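Local coordinates for thymidylate synthase A (Bacillus subtilis, PDB 1BKP), which catalyses the reductive methylation of dUMP to dTMP, using 5,10-methylenetetrahydrofolate as both methyl donor and reductant, at residues S9-I14 against C220-R225; K61-T66 against N188-F193; L57-V62 against K231-R236; A241-I246 against K262-K267. All coordinates share one frame; numbering follows the deposited sequence. Where two conformers were deposited one is given.

Contact 1: S9-I14 against C220-R225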
loop_
_atom_site.group_PDB
_atom_site.type_symbol
_atom_site.label_atom_id
_atom_site.label_comp_id
_atom_site.label_asym_id
_atom_site.label_seq_id
_atom_site.Cartn_x
_atom_site.Cartn_y
_atom_site.Cartn_z
ATOM N N SER A 9 8.850 -6.022 19.230
ATOM C CA SER A 9 9.871 -6.476 18.248
ATOM C C SER A 9 10.219 -5.365 17.289
ATOM O O SER A 9 11.401 -5.152 17.015
ATOM C CB SER A 9 9.422 -7.693 17.395
ATOM O OG SER A 9 9.371 -8.789 18.294
ATOM N N ILE A 10 9.217 -4.655 16.783
ATOM C CA ILE A 10 9.493 -3.522 15.886
ATOM C C ILE A 10 10.249 -2.429 16.581
ATOM O O ILE A 10 11.268 -1.885 16.062
ATOM C CB ILE A 10 8.209 -2.973 15.283
ATOM C CG1 ILE A 10 7.588 -4.120 14.405
ATOM C CG2 ILE A 10 8.464 -1.678 14.452
ATOM C CD1 ILE A 10 6.220 -3.806 13.802
ATOM N N ILE A 11 9.830 -2.127 17.797
ATOM C CA ILE A 11 10.518 -1.014 18.521
ATOM C C ILE A 11 12.006 -1.356 18.747
ATOM O O ILE A 11 12.864 -0.510 18.589
ATOM C CB ILE A 11 9.771 -0.739 19.931
ATOM C CG1 ILE A 11 8.305 -0.263 19.710
ATOM C CG2 ILE A 11 10.653 0.230 20.797
ATOM C CD1 ILE A 11 8.210 1.076 18.995
ATOM N N LYS A 12 12.305 -2.592 19.149
ATOM C CA LYS A 12 13.688 -3.017 19.396
ATOM C C LYS A 12 14.520 -2.916 18.118
ATOM O O LYS A 12 15.705 -2.552 18.150
ATOM C CB LYS A 12 13.632 -4.485 19.874
ATOM C CG LYS A 12 14.906 -5.092 20.434
ATOM C CD LYS A 12 15.094 -4.699 21.893
ATOM C CE LYS A 12 16.390 -5.294 22.461
ATOM N NZ LYS A 12 16.818 -4.733 23.775
ATOM N N ASP A 13 13.879 -3.203 16.986
ATOM C CA ASP A 13 14.564 -3.140 15.711
ATOM C C ASP A 13 14.925 -1.710 15.358
ATOM O O ASP A 13 16.004 -1.412 14.766
ATOM C CB ASP A 13 13.683 -3.751 14.599
ATOM C CG ASP A 13 14.402 -3.762 13.266
ATOM O OD1 ASP A 13 15.523 -4.252 13.273
ATOM O OD2 ASP A 13 13.919 -3.303 12.222
ATOM N N ILE A 14 14.047 -0.795 15.755
ATOM C CA ILE A 14 14.276 0.598 15.467
ATOM C C ILE A 14 15.381 1.198 16.362
ATOM O O ILE A 14 16.338 1.899 15.864
ATOM C CB ILE A 14 12.920 1.423 15.632
ATOM C CG1 ILE A 14 11.932 1.024 14.531
ATOM C CG2 ILE A 14 13.160 2.975 15.559
ATOM C CD1 ILE A 14 10.490 1.687 14.753
ATOM N N CYS A 220 8.702 3.932 9.473
ATOM C CA CYS A 220 8.483 3.601 10.865
ATOM C C CYS A 220 9.457 4.432 11.722
ATOM O O CYS A 220 10.631 4.122 11.726
ATOM C CB CYS A 220 8.875 2.164 10.980
ATOM S SG CYS A 220 8.031 1.276 12.176
ATOM N N HIS A 221 8.988 5.420 12.472
ATOM C CA HIS A 221 9.937 6.265 13.261
ATOM C C HIS A 221 9.626 6.488 14.695
ATOM O O HIS A 221 8.481 6.319 15.098
ATOM C CB HIS A 221 10.100 7.608 12.574
ATOM C CG HIS A 221 8.794 8.323 12.313
ATOM N ND1 HIS A 221 8.206 9.158 13.224
ATOM C CD2 HIS A 221 7.997 8.367 11.216
ATOM C CE1 HIS A 221 7.116 9.707 12.718
ATOM N NE2 HIS A 221 6.961 9.239 11.490
ATOM N N VAL A 222 10.688 6.739 15.495
ATOM C CA VAL A 222 10.474 7.082 16.893
ATOM C C VAL A 222 11.355 8.283 17.228
ATOM O O VAL A 222 12.502 8.397 16.740
ATOM C CB VAL A 222 10.711 5.959 17.913
ATOM C CG1 VAL A 222 9.989 4.714 17.625
ATOM C CG2 VAL A 222 12.102 5.691 18.134
ATOM N N TYR A 223 10.778 9.269 17.907
ATOM C CA TYR A 223 11.551 10.462 18.328
ATOM C C TYR A 223 12.524 10.053 19.386
ATOM O O TYR A 223 12.160 9.264 20.267
ATOM C CB TYR A 223 10.670 11.580 18.812
ATOM C CG TYR A 223 9.876 12.204 17.690
ATOM C CD1 TYR A 223 8.698 11.643 17.251
ATOM C CD2 TYR A 223 10.375 13.333 17.006
ATOM C CE1 TYR A 223 8.024 12.155 16.130
ATOM C CE2 TYR A 223 9.723 13.886 15.899
ATOM C CZ TYR A 223 8.552 13.275 15.465
ATOM O OH TYR A 223 7.982 13.741 14.310
ATOM N N THR A 224 13.773 10.547 19.307
ATOM C CA THR A 224 14.807 10.087 20.260
ATOM C C THR A 224 14.453 10.237 21.721
ATOM O O THR A 224 14.766 9.370 22.473
ATOM C CB THR A 224 16.214 10.822 20.020
ATOM O OG1 THR A 224 15.976 12.249 20.048
ATOM C CG2 THR A 224 16.778 10.385 18.624
ATOM N N ARG A 225 13.795 11.310 22.115
ATOM C CA ARG A 225 13.434 11.423 23.561
ATOM C C ARG A 225 12.356 10.489 23.992
ATOM O O ARG A 225 11.960 10.494 25.179
ATOM C CB ARG A 225 13.012 12.842 23.916
ATOM C CG ARG A 225 14.147 13.817 23.793
ATOM C CD ARG A 225 13.654 15.258 24.125
ATOM N NE ARG A 225 14.743 16.217 24.040
ATOM C CZ ARG A 225 14.635 17.523 24.314
ATOM N NH1 ARG A 225 13.485 18.072 24.708
ATOM N NH2 ARG A 225 15.708 18.289 24.172
#

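Contact 2: K61-T66 against N188-F193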
loop_
_atom_site.group_PDB
_atom_site.type_symbol
_atom_site.label_atom_id
_atom_site.label_comp_id
_atom_site.label_asym_id
_atom_site.label_seq_id
_atom_site.Cartn_x
_atom_site.Cartn_y
_atom_site.Cartn_z
ATOM N N LYS A 61 -1.878 2.194 28.561
ATOM C CA LYS A 61 -3.263 2.223 28.164
ATOM C C LYS A 61 -3.429 2.920 26.815
ATOM O O LYS A 61 -2.852 3.960 26.577
ATOM C CB LYS A 61 -4.076 3.028 29.164
ATOM C CG LYS A 61 -5.508 3.145 28.792
ATOM C CD LYS A 61 -6.166 4.124 29.803
ATOM C CE LYS A 61 -7.677 4.199 29.601
ATOM N NZ LYS A 61 -8.374 2.950 29.975
ATOM N N VAL A 62 -4.174 2.334 25.915
ATOM C CA VAL A 62 -4.389 3.007 24.622
ATOM C C VAL A 62 -5.694 3.780 24.781
ATOM O O VAL A 62 -6.658 3.253 25.378
ATOM C CB VAL A 62 -4.534 1.954 23.494
ATOM C CG1 VAL A 62 -5.041 2.611 22.187
ATOM C CG2 VAL A 62 -3.110 1.293 23.226
ATOM N N ALA A 63 -5.818 4.880 24.057
ATOM C CA ALA A 63 -7.029 5.720 24.219
ATOM C C ALA A 63 -8.109 5.118 23.332
ATOM O O ALA A 63 -8.454 5.697 22.348
ATOM C CB ALA A 63 -6.688 7.101 23.748
ATOM N N TRP A 64 -8.642 3.966 23.717
ATOM C CA TRP A 64 -9.578 3.262 22.896
ATOM C C TRP A 64 -10.846 3.966 22.504
ATOM O O TRP A 64 -11.282 3.803 21.416
ATOM C CB TRP A 64 -9.846 1.902 23.517
ATOM C CG TRP A 64 -10.714 1.962 24.768
ATOM C CD1 TRP A 64 -10.286 2.136 26.086
ATOM C CD2 TRP A 64 -12.127 1.786 24.809
ATOM N NE1 TRP A 64 -11.384 2.064 26.936
ATOM C CE2 TRP A 64 -12.517 1.841 26.177
ATOM C CE3 TRP A 64 -13.130 1.586 23.818
ATOM C CZ2 TRP A 64 -13.846 1.701 26.556
ATOM C CZ3 TRP A 64 -14.449 1.437 24.199
ATOM C CH2 TRP A 64 -14.793 1.497 25.568
ATOM N N LYS A 65 -11.484 4.691 23.411
ATOM C CA LYS A 65 -12.718 5.439 23.099
ATOM C C LYS A 65 -12.492 6.526 22.065
ATOM O O LYS A 65 -13.297 6.697 21.168
ATOM C CB LYS A 65 -13.273 6.051 24.366
ATOM C CG LYS A 65 -14.025 5.081 25.234
ATOM C CD LYS A 65 -15.002 5.879 26.145
ATOM C CE LYS A 65 -15.566 5.058 27.274
ATOM N NZ LYS A 65 -16.207 5.920 28.290
ATOM N N THR A 66 -11.469 7.367 22.271
ATOM C CA THR A 66 -11.071 8.415 21.328
ATOM C C THR A 66 -10.780 7.801 19.935
ATOM O O THR A 66 -11.187 8.359 18.927
ATOM C CB THR A 66 -9.798 9.037 21.801
ATOM O OG1 THR A 66 -10.091 9.544 23.102
ATOM C CG2 THR A 66 -9.333 10.156 20.874
ATOM N N ASN A 188 1.084 4.692 16.277
ATOM C CA ASN A 188 0.808 3.316 15.905
ATOM C C ASN A 188 -0.197 2.524 16.811
ATOM O O ASN A 188 -1.152 1.870 16.266
ATOM C CB ASN A 188 2.122 2.550 15.789
ATOM C CG ASN A 188 1.907 1.112 15.387
ATOM O OD1 ASN A 188 2.053 0.228 16.210
ATOM N ND2 ASN A 188 1.724 0.873 14.070
ATOM N N PRO A 189 -0.031 2.556 18.144
ATOM C CA PRO A 189 -1.017 1.752 18.942
ATOM C C PRO A 189 -2.440 2.168 18.778
ATOM O O PRO A 189 -3.341 1.326 18.661
ATOM C CB PRO A 189 -0.501 1.868 20.395
ATOM C CG PRO A 189 1.034 2.205 20.246
ATOM C CD PRO A 189 1.023 3.160 19.028
ATOM N N PHE A 190 -2.661 3.475 18.662
ATOM C CA PHE A 190 -4.004 4.043 18.474
ATOM C C PHE A 190 -4.564 3.572 17.092
ATOM O O PHE A 190 -5.729 3.179 16.971
ATOM C CB PHE A 190 -3.809 5.530 18.477
ATOM C CG PHE A 190 -5.052 6.341 18.368
ATOM C CD1 PHE A 190 -5.764 6.754 19.531
ATOM C CD2 PHE A 190 -5.456 6.811 17.136
ATOM C CE1 PHE A 190 -6.833 7.624 19.408
ATOM C CE2 PHE A 190 -6.564 7.708 17.014
ATOM C CZ PHE A 190 -7.229 8.101 18.140
ATOM N N ASN A 191 -3.755 3.715 16.040
ATOM C CA ASN A 191 -4.144 3.374 14.657
ATOM C C ASN A 191 -4.384 1.881 14.422
ATOM O O ASN A 191 -5.384 1.512 13.810
ATOM C CB ASN A 191 -3.057 3.861 13.718
ATOM C CG ASN A 191 -3.132 5.344 13.457
ATOM O OD1 ASN A 191 -4.236 5.978 13.464
ATOM N ND2 ASN A 191 -1.994 5.918 13.197
ATOM N N VAL A 192 -3.594 1.008 15.077
ATOM C CA VAL A 192 -3.697 -0.430 14.886
ATOM C C VAL A 192 -5.042 -0.872 15.529
ATOM O O VAL A 192 -5.827 -1.618 14.889
ATOM C CB VAL A 192 -2.566 -1.121 15.536
ATOM C CG1 VAL A 192 -2.763 -2.643 15.598
ATOM C CG2 VAL A 192 -1.288 -0.890 14.727
ATOM N N PHE A 193 -5.321 -0.375 16.741
ATOM C CA PHE A 193 -6.622 -0.748 17.389
ATOM C C PHE A 193 -7.821 -0.243 16.583
ATOM O O PHE A 193 -8.714 -0.987 16.255
ATOM C CB PHE A 193 -6.673 -0.149 18.814
ATOM C CG PHE A 193 -8.035 -0.344 19.495
ATOM C CD1 PHE A 193 -8.421 -1.590 19.933
ATOM C CD2 PHE A 193 -8.923 0.731 19.662
ATOM C CE1 PHE A 193 -9.705 -1.778 20.564
ATOM C CE2 PHE A 193 -10.185 0.567 20.271
ATOM C CZ PHE A 193 -10.573 -0.662 20.720
#

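Contact 3: L57-V62 against K231-R236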
loop_
_atom_site.group_PDB
_atom_site.type_symbol
_atom_site.label_atom_id
_atom_site.label_comp_id
_atom_site.label_asym_id
_atom_site.label_seq_id
_atom_site.Cartn_x
_atom_site.Cartn_y
_atom_site.Cartn_z
ATOM N N LEU A 57 -2.397 -2.790 23.022
ATOM C CA LEU A 57 -1.256 -2.907 23.934
ATOM C C LEU A 57 -1.702 -3.051 25.383
ATOM O O LEU A 57 -2.720 -2.449 25.761
ATOM C CB LEU A 57 -0.403 -1.640 23.921
ATOM C CG LEU A 57 0.376 -1.294 22.628
ATOM C CD1 LEU A 57 1.477 -0.244 23.014
ATOM C CD2 LEU A 57 0.948 -2.647 22.000
ATOM N N THR A 58 -0.938 -3.807 26.189
ATOM C CA THR A 58 -1.242 -3.831 27.624
ATOM C C THR A 58 -0.091 -3.163 28.441
ATOM O O THR A 58 -0.184 -2.997 29.675
ATOM C CB THR A 58 -1.511 -5.170 28.125
ATOM O OG1 THR A 58 -0.328 -5.984 28.044
ATOM C CG2 THR A 58 -2.773 -5.791 27.379
ATOM N N THR A 59 1.007 -2.820 27.772
ATOM C CA THR A 59 2.117 -2.203 28.482
ATOM C C THR A 59 1.869 -0.716 28.792
ATOM O O THR A 59 2.660 -0.082 29.461
ATOM C CB THR A 59 3.492 -2.396 27.801
ATOM O OG1 THR A 59 3.368 -1.842 26.526
ATOM C CG2 THR A 59 3.902 -3.939 27.706
ATOM N N LYS A 60 0.829 -0.154 28.187
ATOM C CA LYS A 60 0.373 1.208 28.498
ATOM C C LYS A 60 -1.083 1.252 28.050
ATOM O O LYS A 60 -1.525 0.379 27.312
ATOM C CB LYS A 60 1.178 2.288 27.756
ATOM C CG LYS A 60 0.842 2.448 26.288
ATOM C CD LYS A 60 1.377 3.701 25.689
ATOM C CE LYS A 60 0.963 3.808 24.150
ATOM N NZ LYS A 60 1.590 4.995 23.400
ATOM N N LYS A 61 -1.878 2.194 28.561
ATOM C CA LYS A 61 -3.263 2.223 28.164
ATOM C C LYS A 61 -3.429 2.920 26.815
ATOM O O LYS A 61 -2.852 3.960 26.577
ATOM C CB LYS A 61 -4.076 3.028 29.164
ATOM C CG LYS A 61 -5.508 3.145 28.792
ATOM C CD LYS A 61 -6.166 4.124 29.803
ATOM C CE LYS A 61 -7.677 4.199 29.601
ATOM N NZ LYS A 61 -8.374 2.950 29.975
ATOM N N VAL A 62 -4.174 2.334 25.915
ATOM C CA VAL A 62 -4.389 3.007 24.622
ATOM C C VAL A 62 -5.694 3.780 24.781
ATOM O O VAL A 62 -6.658 3.253 25.378
ATOM C CB VAL A 62 -4.534 1.954 23.494
ATOM C CG1 VAL A 62 -5.041 2.611 22.187
ATOM C CG2 VAL A 62 -3.110 1.293 23.226
ATOM N N LYS A 231 11.764 1.806 26.247
ATOM C CA LYS A 231 12.620 0.782 26.867
ATOM C C LYS A 231 11.894 0.309 28.113
ATOM O O LYS A 231 11.941 -0.866 28.424
ATOM C CB LYS A 231 14.002 1.355 27.244
ATOM C CG LYS A 231 14.991 1.386 26.042
ATOM C CD LYS A 231 16.329 1.883 26.598
ATOM C CE LYS A 231 17.306 2.305 25.525
ATOM N NZ LYS A 231 18.059 1.141 25.028
ATOM N N ILE A 232 11.301 1.235 28.880
ATOM C CA ILE A 232 10.491 0.838 30.042
ATOM C C ILE A 232 9.342 -0.047 29.612
ATOM O O ILE A 232 9.164 -1.153 30.157
ATOM C CB ILE A 232 9.878 2.079 30.771
ATOM C CG1 ILE A 232 10.970 2.811 31.534
ATOM C CG2 ILE A 232 8.668 1.669 31.763
ATOM C CD1 ILE A 232 10.390 4.172 32.022
ATOM N N GLN A 233 8.543 0.398 28.631
ATOM C CA GLN A 233 7.426 -0.410 28.161
ATOM C C GLN A 233 7.795 -1.813 27.801
ATOM O O GLN A 233 7.040 -2.713 27.969
ATOM C CB GLN A 233 6.820 0.168 26.888
ATOM C CG GLN A 233 5.684 0.962 27.176
ATOM C CD GLN A 233 5.051 1.517 25.960
ATOM O OE1 GLN A 233 5.452 2.613 25.505
ATOM N NE2 GLN A 233 4.006 0.796 25.429
ATOM N N MET A 234 8.936 -1.977 27.169
ATOM C CA MET A 234 9.355 -3.263 26.749
ATOM C C MET A 234 9.634 -4.235 27.853
ATOM O O MET A 234 9.592 -5.413 27.599
ATOM C CB MET A 234 10.533 -3.161 25.800
ATOM C CG MET A 234 10.021 -2.797 24.384
ATOM S SD MET A 234 11.298 -2.726 23.204
ATOM C CE MET A 234 12.573 -1.625 23.939
ATOM N N GLU A 235 10.041 -3.756 29.021
ATOM C CA GLU A 235 10.343 -4.634 30.143
ATOM C C GLU A 235 9.139 -4.864 31.018
ATOM O O GLU A 235 9.223 -5.580 31.986
ATOM C CB GLU A 235 11.421 -4.025 31.078
ATOM C CG GLU A 235 12.823 -3.772 30.513
ATOM C CD GLU A 235 13.717 -2.843 31.455
ATOM O OE1 GLU A 235 13.451 -2.669 32.692
ATOM O OE2 GLU A 235 14.719 -2.282 30.938
ATOM N N ARG A 236 8.026 -4.248 30.690
ATOM C CA ARG A 236 6.832 -4.438 31.513
ATOM C C ARG A 236 6.088 -5.748 31.340
ATOM O O ARG A 236 6.212 -6.467 30.322
ATOM C CB ARG A 236 5.889 -3.251 31.256
ATOM C CG ARG A 236 5.835 -2.348 32.415
ATOM C CD ARG A 236 6.031 -0.906 32.141
ATOM N NE ARG A 236 4.859 -0.163 31.850
ATOM C CZ ARG A 236 4.444 1.061 32.267
ATOM N NH1 ARG A 236 4.996 1.935 33.147
ATOM N NH2 ARG A 236 3.460 1.529 31.517
HETATM O O HOH W 1 3.901 3.267 23.365
#

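Contact 4: A241-I246 against K262-K267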
loop_
_atom_site.group_PDB
_atom_site.type_symbol
_atom_site.label_atom_id
_atom_site.label_comp_id
_atom_site.label_asym_id
_atom_site.label_seq_id
_atom_site.Cartn_x
_atom_site.Cartn_y
_atom_site.Cartn_z
ATOM N N ALA A 241 -5.411 -10.112 26.467
ATOM C CA ALA A 241 -6.114 -9.078 25.827
ATOM C C ALA A 241 -7.552 -8.975 26.366
ATOM O O ALA A 241 -8.148 -9.995 26.751
ATOM C CB ALA A 241 -6.107 -9.274 24.350
ATOM N N PRO A 242 -8.129 -7.736 26.381
ATOM C CA PRO A 242 -9.495 -7.517 26.843
ATOM C C PRO A 242 -10.435 -8.041 25.764
ATOM O O PRO A 242 -10.030 -8.280 24.621
ATOM C CB PRO A 242 -9.557 -5.984 26.961
ATOM C CG PRO A 242 -8.569 -5.497 25.999
ATOM C CD PRO A 242 -7.453 -6.452 26.099
ATOM N N GLU A 243 -11.688 -8.295 26.115
ATOM C CA GLU A 243 -12.619 -8.713 25.098
ATOM C C GLU A 243 -13.326 -7.397 24.645
ATOM O O GLU A 243 -13.405 -6.411 25.411
ATOM C CB GLU A 243 -13.612 -9.733 25.726
ATOM C CG GLU A 243 -14.869 -9.948 24.993
ATOM C CD GLU A 243 -15.905 -10.653 25.881
ATOM O OE1 GLU A 243 -15.600 -11.766 26.381
ATOM O OE2 GLU A 243 -17.013 -10.093 26.083
ATOM N N LEU A 244 -13.624 -7.302 23.363
ATOM C CA LEU A 244 -14.338 -6.159 22.828
ATOM C C LEU A 244 -15.822 -6.562 22.504
ATOM O O LEU A 244 -16.107 -7.322 21.594
ATOM C CB LEU A 244 -13.614 -5.640 21.562
ATOM C CG LEU A 244 -14.414 -4.627 20.791
ATOM C CD1 LEU A 244 -14.641 -3.368 21.610
ATOM C CD2 LEU A 244 -13.664 -4.326 19.448
ATOM N N TRP A 245 -16.746 -6.072 23.306
ATOM C CA TRP A 245 -18.169 -6.306 23.104
ATOM C C TRP A 245 -18.622 -5.260 22.059
ATOM O O TRP A 245 -18.363 -4.101 22.205
ATOM C CB TRP A 245 -18.953 -5.999 24.424
ATOM C CG TRP A 245 -20.436 -6.061 24.208
ATOM C CD1 TRP A 245 -21.188 -7.186 24.145
ATOM C CD2 TRP A 245 -21.351 -4.948 24.039
ATOM N NE1 TRP A 245 -22.519 -6.861 23.944
ATOM C CE2 TRP A 245 -22.640 -5.494 23.891
ATOM C CE3 TRP A 245 -21.198 -3.564 24.023
ATOM C CZ2 TRP A 245 -23.766 -4.714 23.731
ATOM C CZ3 TRP A 245 -22.293 -2.782 23.847
ATOM C CH2 TRP A 245 -23.583 -3.357 23.712
ATOM N N ILE A 246 -19.338 -5.688 21.037
ATOM C CA ILE A 246 -19.884 -4.755 20.054
ATOM C C ILE A 246 -21.382 -5.125 20.019
ATOM O O ILE A 246 -21.736 -6.318 19.916
ATOM C CB ILE A 246 -19.308 -4.985 18.673
ATOM C CG1 ILE A 246 -17.835 -4.544 18.661
ATOM C CG2 ILE A 246 -20.076 -4.056 17.637
ATOM C CD1 ILE A 246 -17.259 -4.909 17.341
ATOM N N LYS A 262 -17.622 -1.696 24.025
ATOM C CA LYS A 262 -17.171 -1.635 25.397
ATOM C C LYS A 262 -16.034 -2.655 25.469
ATOM O O LYS A 262 -16.164 -3.741 24.922
ATOM C CB LYS A 262 -18.373 -2.011 26.333
ATOM C CG LYS A 262 -18.081 -2.960 27.442
ATOM C CD LYS A 262 -19.366 -3.292 28.210
ATOM C CE LYS A 262 -19.078 -3.622 29.689
ATOM N NZ LYS A 262 -20.320 -3.601 30.539
ATOM N N LEU A 263 -14.915 -2.252 26.073
ATOM C CA LEU A 263 -13.765 -3.078 26.292
ATOM C C LEU A 263 -13.923 -3.637 27.635
ATOM O O LEU A 263 -14.024 -2.893 28.580
ATOM C CB LEU A 263 -12.555 -2.196 26.324
ATOM C CG LEU A 263 -11.263 -2.692 25.733
ATOM C CD1 LEU A 263 -11.552 -3.378 24.352
ATOM C CD2 LEU A 263 -10.293 -1.477 25.626
ATOM N N ILE A 264 -13.743 -4.922 27.787
ATOM C CA ILE A 264 -13.960 -5.563 29.045
ATOM C C ILE A 264 -12.727 -6.207 29.548
ATOM O O ILE A 264 -12.075 -6.983 28.867
ATOM C CB ILE A 264 -15.022 -6.720 28.855
ATOM C CG1 ILE A 264 -16.364 -6.144 28.404
ATOM C CG2 ILE A 264 -15.162 -7.582 30.095
ATOM C CD1 ILE A 264 -17.059 -7.154 27.539
ATOM N N ASN A 265 -12.467 -5.949 30.813
ATOM C CA ASN A 265 -11.312 -6.519 31.507
ATOM C C ASN A 265 -9.988 -5.977 30.906
ATOM O O ASN A 265 -8.981 -6.691 30.834
ATOM C CB ASN A 265 -11.361 -8.040 31.407
ATOM C CG ASN A 265 -10.286 -8.707 32.213
ATOM O OD1 ASN A 265 -10.108 -8.429 33.401
ATOM N ND2 ASN A 265 -9.515 -9.563 31.554
ATOM N N TYR A 266 -9.970 -4.685 30.620
ATOM C CA TYR A 266 -8.711 -4.135 30.058
ATOM C C TYR A 266 -7.677 -3.799 31.137
ATOM O O TYR A 266 -7.806 -2.777 31.758
ATOM C CB TYR A 266 -9.035 -2.899 29.250
ATOM C CG TYR A 266 -7.859 -2.302 28.487
ATOM C CD1 TYR A 266 -6.675 -3.035 28.213
ATOM C CD2 TYR A 266 -7.932 -0.974 28.032
ATOM C CE1 TYR A 266 -5.582 -2.478 27.495
ATOM C CE2 TYR A 266 -6.854 -0.385 27.320
ATOM C CZ TYR A 266 -5.669 -1.174 27.072
ATOM O OH TYR A 266 -4.605 -0.586 26.433
ATOM N N LYS A 267 -6.701 -4.672 31.405
ATOM C CA LYS A 267 -5.656 -4.371 32.392
ATOM C C LYS A 267 -4.445 -3.858 31.586
ATOM O O LYS A 267 -4.170 -4.391 30.502
ATOM C CB LYS A 267 -5.199 -5.632 33.129
ATOM C CG LYS A 267 -6.177 -6.224 34.070
ATOM C CD LYS A 267 -5.527 -7.483 34.654
ATOM C CE LYS A 267 -6.407 -8.120 35.715
ATOM N NZ LYS A 267 -5.727 -9.272 36.402
HETATM O O HOH W 2 -9.565 -11.176 29.061
#

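Contact 1: S9-I14 against C220-R225
The sulfur of Cys220, deposited in two positions of which one is described here, is met by two isoleucine methyls: CD1 of Ile14 lies 3.6 Å from SG, and CG2 of Ile10 lies 3.8 Å from the same SG. The second conformer makes these exact distances less certain. The motif is a helix packed on a sheet: the axis of helix 9-14 passes 9.3 Å from that of strand 220-223, crossing at -70°, with an apolar layer buried between. Alternation along the strand sorts its side chains. Cys220 and Val222 point toward the helix; His221 points away, and Arg140 of the second subunit packs against it and against Tyr223, consistent with the predicted role of residues 221-223 in a dUMP site shared by the dimer. Leu230 of helix 227-235 touches both Ile11 and Val222. Ile14 and Val222 meet tip to tip: in Ile14 the CG2 branch stands opposite the backbone N (chi1 -68°, measured to CG1), which brings this methyl to 3.9 Å from CG2 of Val222.

Contact 2: K61-T66 against N188-F193
Two phenylalanine rings of helix 188-193 carry this contact, each taking a different part of the chain at the start of helix 64-75. The Phe190 ring receives CG2 of Thr66 at its edge, in the ring plane, 3.8 Å from CE1; Ala63 O approaches the same ring obliquely. The Phe193 ring is met, also obliquely, by CB of Trp64, which comes to 3.5 Å from CE2. The indole itself turns elsewhere, because chi1 of 73° sets CG between the backbone N and the carbonyl carbon and swings the ring away from helix 188-206. One face of the indole carries Lys65 CG, and Val62 O lies in plane at its edge. Val62 adds an aliphatic foothold: its side chain and that of Pro189 cross at about a right angle, with Val62 CG2 3.9 Å from Pro189 CB. Ala63, the N-cap of helix 64-75, centres an inverse gamma turn closed by Trp64 N and Val62 O at 2.7 Å. Helix 188-206, which also carries Asn191, predicted to bind dUMP, meets three elements here: helix 64-75 and its lead-in at Phe190 and Phe193, strand 209-223 where Asn188 and Val192 touch Phe215, and helix 3-17, whose Tyr7 touches Pro189.

Contact 3: L57-V62 against K231-R236
Thr59 O is gripped by two nitrogens of Arg236, side-on. NH2 of Arg236 gives Thr59 O a short bond of 2.7 Å that is almost straight at 173°, while NE of Arg236 reaches the same Thr59 O at 3.2 Å, more bent at 139°. The oxygen lies close to the guanidinium plane, and NH2 has a second acceptor in Asp270 O. A third bond runs from Gln233 NE2 to Thr59 OG1, 2.9 Å long and nearly linear, with OG1 in the amide plane; chi1 of 59° puts this hydroxyl between the backbone N and the carbonyl carbon of Thr59, facing the amide. At the other end of the amide, a water donates to Gln233 OE1 at 2.7 Å and accepts from Lys60 NZ at 2.9 Å; NZ also bonds to Ala185 O. Packing fills in around these bonds. CD1 of Leu57 approaches NE2 of Gln233 to 3.6 Å, and the Lys60 chain runs obliquely past the same nitrogen. CG2 of Thr59 lies 3.4 Å from Gln233 O, while Leu272 and Phe274 also pack on Gln233. The hydroxyl and the water probably hold the Gln233 amide in this rotation. One threonine therefore ties an irregular loop to segment 231-236 through backbone carbonyl and hydroxyl alike, and the nearby ammonium of Lys60 would probably polarise the water and strengthen its bond to OE1.

Contact 4: A241-I246 against K262-K267
The ring of Pro242 lies beside Tyr266, pointing the same way. CG of Pro242 is 3.8 Å from CD1 of Tyr266 and 3.9 Å from CG of Leu263. Beyond the proline, Leu244 and Leu263 form a non-hydrogen-bonded pair on one face of a two-stranded antiparallel sheet. Glu243, Trp245, Lys262 and Ile264 occupy the other, where CD1 of Ile264 is wedged 3.8 Å from CB of Trp245 and also touches the carboxylate of Glu243. Four backbone bonds hold this register, two in each hydrogen-bonded pair; the shortest joins Ile264 N to Glu243 O at 2.8 Å. After the ladder the chain turns at Asn265, in a left-handed backbone conformation (phi 66°, psi 42°), and a water links its ND2 to Ala241 O, 3.0 Å from each. The small sheet lies at the surface: Leu244 and Ile246 touch Arg200 of helix 188-206, Pro242 touches Ile56, and Tyr266 OH bonds to Leu57 O and Val62 N in the loop before helix 64-75.

In the fold
Burial alone does not set the chemistry of the four contacts. Contacts 1 and 3 are both buried, yet contact 1 is apolar helix-on-sheet packing, whereas contact 3 secures an irregular loop with side-chain hydrogen bonds. They touch where Ile11 packs on the sulfur of Met234. Contact 2, partly buried, is aromatic and aliphatic; its centre is about 8 Å from the centre of the chain, the least of the four, and it shares Lys61 and Val62 with contact 3. Contact 4 alone is a surface contact and alone relies on a backbone ladder. It meets contact 2 through Trp64, whose indole packs on Leu263, and contacts 2 and 3 through the Tyr266 hydroxyl. Contacts 1 and 4 are farthest apart, about 27 Å between centres.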